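Local coordinates for MccF (Escherichia coli, PDB 4IIY), which confers self-immunity to microcin C7, probably as a serine carboxypeptidase-like hydrolase of the peptidase S66 family, at residues A55-V67 with D208-R220. The protein carries 1 engineered substitution. Residues are numbered along the deposited sequence; the frame is centred on the assembly and turned at random.
Sequences ATVTAKNRFFRGV and DESINWNENKILR. With 1EI (5'-O-(L-alpha-glutamylsulfamoyl)inosine), chain K.
Arg62, in the first turn of the helix that starts at Lys60, comes nearest to Asn214 of the irregular loop 208-220, their CA atoms 5.0 Å apart. Ala59 occupies the N-cap position, and the side-chain amide of Asn214 comes in from the loop beside it. Asn214 turns its CG away from its own backbone N (chi1 -174°), which carries OD1 to the opening turn, where Asn214 OD1 accepts a hydrogen bond from Arg62 N at 3.0 Å, in the carbonyl plane. Asn61 answers from the helix: its ND2 gives a nearly straight bond of 2.9 Å to Asn214 O, approaching from above that carbonyl plane.

Arg62 runs extended beneath the indole of Trp213. Arg62 CD lies 3.6 Å from the centroid of the Trp213 six-membered ring, a CH-pi contact, and the guanidinium is turned 20° from the ring plane. Arg62 NH1 reaches back to Trp213 O (3.0 Å), on a lone pair, while NE bonds to Ile169 O, and NH2 bonds to Pro170 O and forms a salt bridge with Glu174, so the long arginine is fixed on several sides. The opposite indole face carries the hypoxanthine base of the ligand, with C5 over its centre, and a water links Trp213 NE1 to Thr58 O. Were Trp213 an alanine, the base would probably lose its stacking partner and the Arg62 chain its aromatic cover. Arg65 bends at chi3 (52°) to set its NH1 3.0 Å from Glu215 O, its NE being held by Gly173 O.

Through Trp213 and Ser210 the loop lines the nucleoside end of the ligand pocket. The contact thus joins helix 60-72 of the N-terminal domain, beside helix 168-172, to the loop between strands 205-206 and 225-226.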
loop_
_atom_site.group_PDB
_atom_site.type_symbol
_atom_site.label_atom_id
_atom_site.label_comp_id
_atom_site.label_asym_id
_atom_site.label_seq_id
_atom_site.Cartn_x
_atom_site.Cartn_y
_atom_site.Cartn_z
ATOM N N ALA B 55 14.999 -11.799 -10.583
ATOM C CA ALA B 55 14.695 -13.218 -10.693
ATOM C C ALA B 55 15.449 -13.950 -11.798
ATOM O O ALA B 55 15.454 -15.178 -11.802
ATOM C CB ALA B 55 13.173 -13.463 -10.792
ATOM N N THR B 56 16.089 -13.245 -12.725
ATOM C CA THR B 56 16.961 -13.948 -13.665
ATOM C C THR B 56 18.120 -14.616 -12.929
ATOM O O THR B 56 18.721 -15.559 -13.453
ATOM C CB THR B 56 17.501 -13.058 -14.802
ATOM O OG1 THR B 56 18.331 -12.013 -14.273
ATOM C CG2 THR B 56 16.358 -12.474 -15.634
ATOM N N VAL B 57 18.423 -14.132 -11.725
ATOM C CA VAL B 57 19.401 -14.762 -10.840
ATOM C C VAL B 57 18.723 -15.659 -9.799
ATOM O O VAL B 57 19.098 -16.824 -9.625
ATOM C CB VAL B 57 20.282 -13.706 -10.119
ATOM C CG1 VAL B 57 21.207 -14.365 -9.094
ATOM C CG2 VAL B 57 21.088 -12.901 -11.135
ATOM N N THR B 58 17.717 -15.137 -9.108
ATOM C CA THR B 58 17.148 -15.873 -7.986
ATOM C C THR B 58 16.184 -16.995 -8.379
ATOM O O THR B 58 15.887 -17.850 -7.556
ATOM C CB THR B 58 16.451 -14.935 -6.992
ATOM O OG1 THR B 58 15.385 -14.254 -7.657
ATOM C CG2 THR B 58 17.438 -13.914 -6.416
ATOM N N ALA B 59 15.687 -16.975 -9.615
ATOM C CA ALA B 59 14.845 -18.043 -10.166
ATOM C C ALA B 59 15.395 -18.434 -11.531
ATOM O O ALA B 59 14.673 -18.511 -12.522
ATOM C CB ALA B 59 13.383 -17.602 -10.271
ATOM N N LYS B 60 16.695 -18.705 -11.563
ATOM C CA LYS B 60 17.396 -18.894 -12.828
ATOM C C LYS B 60 16.948 -20.140 -13.597
ATOM O O LYS B 60 16.927 -20.137 -14.822
ATOM C CB LYS B 60 18.907 -18.903 -12.604
ATOM C CG LYS B 60 19.723 -18.839 -13.884
ATOM C CD LYS B 60 21.223 -18.682 -13.614
ATOM C CE LYS B 60 21.990 -18.470 -14.914
ATOM N NZ LYS B 60 23.438 -18.186 -14.683
ATOM N N ASN B 61 16.578 -21.206 -12.894
ATOM C CA ASN B 61 16.108 -22.393 -13.604
ATOM C C ASN B 61 14.785 -22.112 -14.310
ATOM O O ASN B 61 14.606 -22.464 -15.474
ATOM C CB ASN B 61 15.988 -23.590 -12.659
ATOM C CG ASN B 61 17.289 -23.887 -11.937
ATOM O OD1 ASN B 61 18.386 -23.771 -12.499
ATOM N ND2 ASN B 61 17.175 -24.261 -10.671
ATOM N N ARG B 62 13.866 -21.459 -13.608
ATOM C CA ARG B 62 12.581 -21.121 -14.202
ATOM C C ARG B 62 12.765 -20.127 -15.353
ATOM O O ARG B 62 12.088 -20.216 -16.384
ATOM C CB ARG B 62 11.626 -20.559 -13.144
ATOM C CG ARG B 62 10.193 -20.404 -13.657
ATOM C CD ARG B 62 9.254 -19.998 -12.560
ATOM N NE ARG B 62 7.842 -19.928 -12.937
ATOM C CZ ARG B 62 6.906 -20.791 -12.547
ATOM N NH1 ARG B 62 7.214 -21.875 -11.838
ATOM N NH2 ARG B 62 5.642 -20.568 -12.870
ATOM N N PHE B 63 13.673 -19.174 -15.169
ATOM C CA PHE B 63 14.029 -18.218 -16.221
ATOM C C PHE B 63 14.493 -18.953 -17.485
ATOM O O PHE B 63 14.001 -18.699 -18.586
ATOM C CB PHE B 63 15.103 -17.263 -15.676
ATOM C CG PHE B 63 15.784 -16.402 -16.716
ATOM C CD1 PHE B 63 15.062 -15.618 -17.604
ATOM C CD2 PHE B 63 17.175 -16.341 -16.763
ATOM C CE1 PHE B 63 15.713 -14.823 -18.541
ATOM C CE2 PHE B 63 17.827 -15.537 -17.695
ATOM C CZ PHE B 63 17.090 -14.784 -18.582
ATOM N N PHE B 64 15.427 -19.890 -17.334
ATOM C CA PHE B 64 15.916 -20.650 -18.486
ATOM C C PHE B 64 14.804 -21.468 -19.149
ATOM O O PHE B 64 14.758 -21.584 -20.373
ATOM C CB PHE B 64 17.078 -21.569 -18.094
ATOM C CG PHE B 64 18.409 -20.864 -17.969
ATOM C CD1 PHE B 64 18.530 -19.503 -18.203
ATOM C CD2 PHE B 64 19.546 -21.578 -17.621
ATOM C CE1 PHE B 64 19.764 -18.869 -18.089
ATOM C CE2 PHE B 64 20.775 -20.951 -17.506
ATOM C CZ PHE B 64 20.882 -19.598 -17.743
ATOM N N ARG B 65 13.905 -22.038 -18.353
ATOM C CA ARG B 65 12.777 -22.767 -18.929
ATOM C C ARG B 65 11.867 -21.834 -19.748
ATOM O O ARG B 65 11.404 -22.200 -20.825
ATOM C CB ARG B 65 11.989 -23.512 -17.843
ATOM C CG ARG B 65 10.810 -24.319 -18.376
ATOM C CD ARG B 65 10.234 -25.267 -17.322
ATOM N NE ARG B 65 9.921 -24.578 -16.075
ATOM C CZ ARG B 65 10.585 -24.734 -14.930
ATOM N NH1 ARG B 65 11.627 -25.567 -14.850
ATOM N NH2 ARG B 65 10.209 -24.039 -13.864
ATOM N N GLY B 66 11.605 -20.631 -19.241
ATOM C CA GLY B 66 10.783 -19.669 -19.968
ATOM C C GLY B 66 11.432 -19.183 -21.256
ATOM O O GLY B 66 10.761 -19.044 -22.285
ATOM N N VAL B 67 12.731 -18.914 -21.200
ATOM C CA VAL B 67 13.490 -18.548 -22.397
ATOM C C VAL B 67 13.374 -19.639 -23.467
ATOM O O VAL B 67 13.050 -19.365 -24.628
ATOM C CB VAL B 67 14.964 -18.284 -22.046
ATOM C CG1 VAL B 67 15.833 -18.269 -23.307
ATOM C CG2 VAL B 67 15.097 -16.971 -21.255
ATOM N N ASP B 208 -3.499 -22.118 -8.146
ATOM C CA ASP B 208 -2.718 -21.072 -7.508
ATOM C C ASP B 208 -1.665 -21.618 -6.552
ATOM O O ASP B 208 -1.058 -20.850 -5.817
ATOM C CB ASP B 208 -3.619 -20.063 -6.777
ATOM C CG ASP B 208 -4.395 -20.681 -5.624
ATOM O OD1 ASP B 208 -4.397 -21.931 -5.493
ATOM O OD2 ASP B 208 -5.034 -19.915 -4.857
ATOM N N GLU B 209 -1.414 -22.927 -6.570
ATOM C CA GLU B 209 -0.482 -23.489 -5.599
ATOM C C GLU B 209 0.944 -22.980 -5.757
ATOM O O GLU B 209 1.446 -22.835 -6.877
ATOM C CB GLU B 209 -0.485 -25.011 -5.669
ATOM C CG GLU B 209 -1.764 -25.644 -5.166
ATOM C CD GLU B 209 -1.550 -27.086 -4.815
ATOM O OE1 GLU B 209 -1.323 -27.379 -3.623
ATOM O OE2 GLU B 209 -1.565 -27.911 -5.740
ATOM N N SER B 210 1.594 -22.747 -4.624
ATOM C CA SER B 210 2.974 -22.289 -4.586
ATOM C C SER B 210 3.923 -23.476 -4.490
ATOM O O SER B 210 4.555 -23.694 -3.455
ATOM C CB SER B 210 3.190 -21.357 -3.390
ATOM O OG SER B 210 4.410 -20.640 -3.499
ATOM N N ILE B 211 3.979 -24.251 -5.567
ATOM C CA ILE B 211 4.919 -25.358 -5.712
ATOM C C ILE B 211 5.470 -25.322 -7.126
ATOM O O ILE B 211 5.017 -24.537 -7.964
ATOM C CB ILE B 211 4.254 -26.734 -5.470
ATOM C CG1 ILE B 211 3.185 -27.017 -6.529
ATOM C CG2 ILE B 211 3.679 -26.826 -4.046
ATOM C CD1 ILE B 211 2.691 -28.463 -6.524
ATOM N N ASN B 212 6.447 -26.182 -7.384
ATOM C CA ASN B 212 7.018 -26.335 -8.717
ATOM C C ASN B 212 7.581 -25.026 -9.283
ATOM O O ASN B 212 7.393 -24.714 -10.458
ATOM C CB ASN B 212 5.982 -26.926 -9.679
ATOM C CG ASN B 212 5.393 -28.236 -9.185
ATOM O OD1 ASN B 212 5.982 -28.918 -8.340
ATOM N ND2 ASN B 212 4.229 -28.596 -9.720
ATOM N N TRP B 213 8.273 -24.277 -8.440
ATOM C CA TRP B 213 8.732 -22.950 -8.824
ATOM C C TRP B 213 10.022 -22.942 -9.669
ATOM O O TRP B 213 10.002 -22.518 -10.833
ATOM C CB TRP B 213 8.844 -22.048 -7.588
ATOM C CG TRP B 213 9.401 -20.683 -7.892
ATOM C CD1 TRP B 213 10.595 -20.188 -7.472
ATOM C CD2 TRP B 213 8.796 -19.648 -8.698
ATOM N NE1 TRP B 213 10.782 -18.919 -7.961
ATOM C CE2 TRP B 213 9.698 -18.564 -8.722
ATOM C CE3 TRP B 213 7.588 -19.536 -9.397
ATOM C CZ2 TRP B 213 9.428 -17.377 -9.410
ATOM C CZ3 TRP B 213 7.322 -18.360 -10.085
ATOM C CH2 TRP B 213 8.236 -17.296 -10.083
ATOM N N ASN B 214 11.133 -23.420 -9.107
ATOM C CA ASN B 214 12.455 -23.166 -9.684
ATOM C C ASN B 214 13.347 -24.407 -9.732
ATOM O O ASN B 214 14.530 -24.337 -9.397
ATOM C CB ASN B 214 13.140 -22.029 -8.907
ATOM C CG ASN B 214 14.459 -21.579 -9.516
ATOM O OD1 ASN B 214 14.588 -21.415 -10.730
ATOM N ND2 ASN B 214 15.438 -21.335 -8.654
ATOM N N GLU B 215 12.794 -25.532 -10.175
ATOM C CA GLU B 215 13.595 -26.748 -10.345
ATOM C C GLU B 215 13.325 -27.376 -11.699
ATOM O O GLU B 215 12.356 -27.023 -12.383
ATOM C CB GLU B 215 13.317 -27.762 -9.239
ATOM C CG GLU B 215 13.584 -27.240 -7.845
ATOM C CD GLU B 215 13.687 -28.359 -6.839
ATOM O OE1 GLU B 215 14.036 -29.485 -7.251
ATOM O OE2 GLU B 215 13.416 -28.119 -5.643
ATOM N N ASN B 216 14.169 -28.322 -12.093
ATOM C CA ASN B 216 14.017 -28.947 -13.390
ATOM C C ASN B 216 12.707 -29.717 -13.529
ATOM O O ASN B 216 12.083 -29.700 -14.585
ATOM C CB ASN B 216 15.198 -29.874 -13.679
ATOM C CG ASN B 216 15.030 -30.612 -14.979
ATOM O OD1 ASN B 216 14.726 -31.803 -14.996
ATOM N ND2 ASN B 216 15.172 -29.894 -16.083
ATOM N N LYS B 217 12.323 -30.408 -12.462
ATOM C CA LYS B 217 11.134 -31.248 -12.479
ATOM C C LYS B 217 10.126 -30.785 -11.445
ATOM O O LYS B 217 10.492 -30.199 -10.434
ATOM C CB LYS B 217 11.509 -32.693 -12.168
ATOM C CG LYS B 217 12.538 -33.283 -13.104
ATOM C CD LYS B 217 12.960 -34.647 -12.615
ATOM C CE LYS B 217 14.157 -35.159 -13.387
ATOM N NZ LYS B 217 13.844 -35.539 -14.792
ATOM N N ILE B 218 8.849 -31.061 -11.702
ATOM C CA ILE B 218 7.831 -30.809 -10.691
ATOM C C ILE B 218 8.047 -31.712 -9.483
ATOM O O ILE B 218 8.566 -32.824 -9.611
ATOM C CB ILE B 218 6.403 -31.019 -11.240
ATOM C CG1 ILE B 218 6.181 -32.479 -11.641
ATOM C CG2 ILE B 218 6.138 -30.076 -12.398
ATOM C CD1 ILE B 218 4.762 -32.781 -12.060
ATOM N N LEU B 219 7.677 -31.226 -8.309
ATOM C CA LEU B 219 7.576 -32.082 -7.132
ATOM C C LEU B 219 6.427 -33.080 -7.304
ATOM O O LEU B 219 6.569 -34.287 -7.064
ATOM C CB LEU B 219 7.330 -31.235 -5.888
ATOM C CG LEU B 219 7.089 -32.009 -4.590
ATOM C CD1 LEU B 219 8.329 -32.812 -4.213
ATOM C CD2 LEU B 219 6.693 -31.070 -3.463
ATOM N N ARG B 220 5.282 -32.546 -7.713
ATOM C CA ARG B 220 4.059 -33.311 -7.917
ATOM C C ARG B 220 3.114 -32.365 -8.646
ATOM O O ARG B 220 3.306 -31.149 -8.600
ATOM C CB ARG B 220 3.480 -33.821 -6.580
ATOM C CG ARG B 220 3.309 -32.774 -5.483
ATOM C CD ARG B 220 1.945 -32.125 -5.541
ATOM N NE ARG B 220 1.762 -31.171 -4.465
ATOM C CZ ARG B 220 0.733 -30.337 -4.396
ATOM N NH1 ARG B 220 0.637 -29.481 -3.393
ATOM N NH2 ARG B 220 -0.190 -30.361 -5.348
HETATM O O6 1EI K . 9.753 -18.830 -4.454
HETATM C C6 1EI K . 8.643 -18.829 -5.029
HETATM N N1 1EI K . 7.825 -19.900 -4.979
HETATM C C2 1EI K . 6.631 -19.915 -5.596
HETATM N N3 1EI K . 6.158 -18.878 -6.307
HETATM C C5 1EI K . 8.194 -17.648 -5.789
HETATM C C4 1EI K . 6.886 -17.748 -6.431
HETATM N N7 1EI K . 8.681 -16.427 -6.089
HETATM C C8 1EI K . 7.761 -15.794 -6.854
HETATM N N9 1EI K . 6.696 -16.588 -7.049
HETATM C "C1'" 1EI K . 5.486 -16.254 -7.818
HETATM O "O4'" 1EI K . 5.767 -15.369 -8.893
HETATM C "C2'" 1EI K . 4.532 -15.509 -6.909
HETATM O "O2'" 1EI K . 3.651 -16.430 -6.265
HETATM C "C3'" 1EI K . 3.796 -14.590 -7.858
HETATM O "O3'" 1EI K . 2.506 -15.129 -8.137
HETATM C "C4'" 1EI K . 4.602 -14.588 -9.144
HETATM C "C5'" 1EI K . 4.976 -13.176 -9.578
HETATM O "O5'" 1EI K . 5.813 -12.548 -8.602
HETATM S SBF 1EI K . 5.983 -11.024 -8.659
HETATM O OAE 1EI K . 7.302 -10.689 -8.166
HETATM O OAF 1EI K . 5.807 -10.649 -10.037
HETATM N NAQ 1EI K . 4.854 -10.428 -7.785
HETATM C C 1EI K . 4.537 -9.122 -7.654
HETATM O O 1EI K . 5.066 -8.166 -8.209
HETATM C CA 1EI K . 3.375 -8.817 -6.753
HETATM N N 1EI K . 2.902 -10.021 -6.094
HETATM C CB 1EI K . 3.772 -7.746 -5.742
HETATM C CG 1EI K . 2.614 -6.791 -5.467
HETATM C CD 1EI K . 1.645 -7.402 -4.480
HETATM O OE1 1EI K . 1.667 -8.636 -4.295
HETATM O OE2 1EI K . 0.861 -6.642 -3.886
HETATM O O HOH W 1 13.287 -18.397 -6.682
HETATM O O HOH W 2 4.881 -22.455 -9.850
HETATM O O HOH W 3 10.007 -25.683 -11.365
HETATM O O HOH W 4 12.574 -27.636 -16.423
#